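Local coordinates for aldo-keto Reductase, OXIDOREDUCTASE (Salmonella typhimurium, PDB 5T79), which probably works as an NADPH-dependent oxidoreductase of the aldo-keto reductase family, studied for reducing 3-hydroxybutanal to 1,3-butanediol, at residues 108-113 with 139-144. Residues are numbered along the deposited sequence; the frame is centred on the assembly and turned at random. Where two conformers were deposited one is given.
Sequences GDWGSR and RPDPET
Asp141 OD2 is gripped from opposite faces of its carboxylate: the backbone N of Gly111 donates at 2.8 Å, and Thr144 OG1 donates to the same Asp141 OD2 at 2.6 Å from within the type I turn 141-144. Both donors sit well out of the carboxylate plane, and CG anti to the backbone N (chi1 178°) carries the acid to Gly111. Asp109 OD1 is likewise shared. Through its syn lone pair Asp109 OD1 takes Arg139 NH2 at 3.0 Å, a salt bridge lying in the guanidinium plane, while Trp110 N meets its anti side, tilted 35° out of the carboxylate plane. Water 1 closes a second path, donating to Asp109 OD2 and accepting from Arg139 NH2. The guanidinium is stacked over one face of the Trp110 six-membered ring, with Arg139 CZ 3.7 Å from the centroid and planes 12° apart, a cation-pi contact. Arg139 NE bonds to Gly99 O, so salt bridge, stack and backbone bond together fix the group's rotation. These loops follow strands 93-98 and 132-137 of the TIM barrel, the Arg139 side chain about 6 Å from NADPH. The chemistry implies a polar clasp: one carboxylate pairs with the arginine, the other is held by an amide and a hydroxyl.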
ATOM      1  N   GLY A 108       0.338 -20.068 -12.216  1.00 12.87           N
ATOM      2  CA  GLY A 108       0.490 -19.565 -10.850  1.00 13.16           C
ATOM      3  C   GLY A 108       1.246 -18.264 -10.705  1.00 16.47           C
ATOM      4  O   GLY A 108       1.750 -17.953  -9.624  1.00 15.63           O
ATOM      5  N   ASP A 109       1.344 -17.523 -11.799  1.00 12.90           N
ATOM      6  CA  ASP A 109       2.084 -16.277 -11.872  1.00 12.93           C
ATOM      7  C   ASP A 109       1.543 -15.475 -13.042  1.00 15.80           C
ATOM      8  O   ASP A 109       0.775 -15.978 -13.832  1.00 14.47           O
ATOM      9  CB  ASP A 109       3.558 -16.602 -12.143  1.00 14.64           C
ATOM     10  CG  ASP A 109       4.518 -15.438 -11.857  1.00 15.72           C
ATOM     11  OD1 ASP A 109       4.102 -14.308 -11.599  1.00 13.66           O
ATOM     12  OD2 ASP A 109       5.722 -15.704 -11.911  1.00 19.18           O
ATOM     13  N   TRP A 110       1.957 -14.222 -13.131  1.00 13.65           N
ATOM     14  CA  TRP A 110       1.593 -13.356 -14.243  1.00 13.86           C
ATOM     15  C   TRP A 110       0.154 -12.821 -14.342  1.00 16.03           C
ATOM     16  O   TRP A 110      -0.465 -12.545 -13.339  1.00 15.71           O
ATOM     17  CB  TRP A 110       2.111 -13.965 -15.563  1.00 13.46           C
ATOM     18  CG  TRP A 110       3.605 -14.156 -15.533  1.00 15.02           C
ATOM     19  CD1 TRP A 110       4.282 -15.333 -15.508  1.00 18.01           C
ATOM     20  CD2 TRP A 110       4.598 -13.127 -15.489  1.00 15.64           C
ATOM     21  NE1 TRP A 110       5.631 -15.106 -15.465  1.00 18.04           N
ATOM     22  CE2 TRP A 110       5.852 -13.757 -15.454  1.00 19.55           C
ATOM     23  CE3 TRP A 110       4.545 -11.737 -15.493  1.00 17.29           C
ATOM     24  CZ2 TRP A 110       7.038 -13.042 -15.420  1.00 19.63           C
ATOM     25  CZ3 TRP A 110       5.721 -11.034 -15.454  1.00 19.85           C
ATOM     26  CH2 TRP A 110       6.949 -11.685 -15.420  1.00 20.82           C
ATOM     27  N   GLY A 111      -0.324 -12.622 -15.565  1.00 12.83           N
ATOM     28  CA  GLY A 111      -1.625 -12.035 -15.792  1.00 12.02           C
ATOM     29  C   GLY A 111      -2.796 -12.706 -16.471  1.00 15.42           C
ATOM     30  O   GLY A 111      -3.684 -12.008 -16.918  1.00 16.00           O
ATOM     31  N   SER A 112      -2.809 -14.028 -16.568  1.00 12.89           N
ATOM     32  CA  SER A 112      -3.919 -14.676 -17.256  1.00 12.60           C
ATOM     33  C   SER A 112      -5.223 -14.552 -16.463  1.00 16.05           C
ATOM     34  O   SER A 112      -5.215 -14.400 -15.236  1.00 14.77           O
ATOM     35  CB  SER A 112      -3.634 -16.154 -17.508  1.00 14.71           C
ATOM     36  OG  SER A 112      -3.513 -16.891 -16.291  1.00 15.89           O
ATOM     37  N   ARG A 113      -6.345 -14.678 -17.178  1.00 13.59           N
ATOM     38  CA  ARG A 113      -7.675 -14.720 -16.576  1.00 13.11           C
ATOM     39  C   ARG A 113      -7.747 -15.929 -15.633  1.00 16.15           C
ATOM     40  O   ARG A 113      -8.261 -15.817 -14.522  1.00 14.61           O
ATOM     41  CB  ARG A 113      -8.721 -14.818 -17.690  1.00 13.34           C
ATOM     42  CG  ARG A 113     -10.155 -15.071 -17.199  1.00 12.17           C
ATOM     43  CD  ARG A 113     -11.051 -15.386 -18.395  1.00 10.80           C
ATOM     44  NE  ARG A 113     -12.473 -15.483 -18.038  1.00 13.09           N
ATOM     45  CZ  ARG A 113     -13.273 -14.434 -17.836  1.00 18.90           C
ATOM     46  NH1 ARG A 113     -12.804 -13.199 -17.950  1.00 16.71           N
ATOM     47  NH2 ARG A 113     -14.556 -14.616 -17.534  1.00 16.39           N
ATOM     48  N   ARG A 139       1.469  -6.662 -10.975  1.00 12.46           N
ATOM     49  CA  ARG A 139       2.560  -6.119 -11.799  1.00 12.64           C
ATOM     50  C   ARG A 139       2.238  -6.375 -13.257  1.00 16.71           C
ATOM     51  O   ARG A 139       1.480  -7.311 -13.535  1.00 15.74           O
ATOM     52  CB  ARG A 139       3.931  -6.757 -11.441  1.00 12.53           C
ATOM     53  CG  ARG A 139       3.936  -8.292 -11.585  1.00 15.01           C
ATOM     54  CD  ARG A 139       5.262  -8.847 -12.076  1.00 18.34           C
ATOM     55  NE  ARG A 139       5.308 -10.309 -11.946  1.00 16.68           N
ATOM     56  CZ  ARG A 139       6.415 -11.039 -12.056  1.00 26.76           C
ATOM     57  NH1 ARG A 139       7.580 -10.459 -12.313  1.00 17.40           N
ATOM     58  NH2 ARG A 139       6.361 -12.359 -11.931  1.00 18.42           N
ATOM     59  N   PRO A 140       2.793  -5.588 -14.203  1.00 14.74           N
ATOM     60  CA  PRO A 140       2.521  -5.852 -15.624  1.00 14.72           C
ATOM     61  C   PRO A 140       2.896  -7.258 -16.072  1.00 18.46           C
ATOM     62  O   PRO A 140       3.865  -7.841 -15.557  1.00 17.10           O
ATOM     63  CB  PRO A 140       3.437  -4.850 -16.343  1.00 18.11           C
ATOM     64  CG  PRO A 140       3.620  -3.729 -15.358  1.00 21.66           C
ATOM     65  CD  PRO A 140       3.711  -4.439 -14.037  1.00 16.93           C
ATOM     66  N   ASP A 141       2.153  -7.771 -17.074  1.00 14.69           N
ATOM     67  CA  ASP A 141       2.453  -9.032 -17.755  1.00 14.98           C
ATOM     68  C   ASP A 141       2.592  -8.691 -19.250  1.00 21.18           C
ATOM     69  O   ASP A 141       1.590  -8.685 -19.969  1.00 19.74           O
ATOM     70  CB  ASP A 141       1.383 -10.103 -17.485  1.00 15.65           C
ATOM     71  CG  ASP A 141       1.614 -11.425 -18.217  1.00 18.43           C
ATOM     72  OD1 ASP A 141       2.712 -11.612 -18.795  1.00 19.81           O
ATOM     73  OD2 ASP A 141       0.759 -12.299 -18.116  1.00 17.56           O
ATOM     74  N   PRO A 142       3.814  -8.394 -19.736  1.00 20.91           N
ATOM     75  CA  PRO A 142       3.954  -7.963 -21.143  1.00 22.59           C
ATOM     76  C   PRO A 142       3.574  -8.991 -22.220  1.00 27.21           C
ATOM     77  O   PRO A 142       3.285  -8.586 -23.346  1.00 27.43           O
ATOM     78  CB  PRO A 142       5.448  -7.626 -21.279  1.00 25.46           C
ATOM     79  CG  PRO A 142       6.123  -8.286 -20.117  1.00 29.62           C
ATOM     80  CD  PRO A 142       5.100  -8.313 -19.011  1.00 23.71           C
ATOM     81  N   GLU A 143       3.539 -10.291 -21.873  0.59 18.67           N
ATOM     82  CA  GLU A 143       3.289 -11.380 -22.824  0.59 18.72           C
ATOM     83  C   GLU A 143       1.823 -11.844 -22.909  0.59 20.78           C
ATOM     84  O   GLU A 143       1.506 -12.691 -23.753  0.59 20.66           O
ATOM     85  CB  GLU A 143       4.201 -12.574 -22.500  0.59 21.20           C
ATOM     86  CG  GLU A 143       5.694 -12.274 -22.620  0.59 30.44           C
ATOM     87  CD  GLU A 143       6.142 -11.612 -23.910  0.59 48.55           C
ATOM     88  OE1 GLU A 143       5.750 -12.094 -24.998  0.59 41.97           O
ATOM     89  OE2 GLU A 143       6.873 -10.599 -23.832  0.59 46.77           O
ATOM     90  N   THR A 144       0.941 -11.295 -22.062  1.00 16.06           N
ATOM     91  CA  THR A 144      -0.508 -11.574 -22.074  1.00 14.03           C
ATOM     92  C   THR A 144      -1.213 -10.311 -22.541  1.00 17.73           C
ATOM     93  O   THR A 144      -0.895  -9.252 -21.996  1.00 17.68           O
ATOM     94  CB  THR A 144      -0.970 -11.963 -20.644  1.00 18.33           C
ATOM     95  OG1 THR A 144      -0.343 -13.188 -20.272  1.00 16.34           O
ATOM     96  CG2 THR A 144      -2.502 -12.068 -20.493  1.00 14.74           C
TER
HETATM   97  O   HOH W   1       8.151 -14.598 -12.252  1.00 23.35           O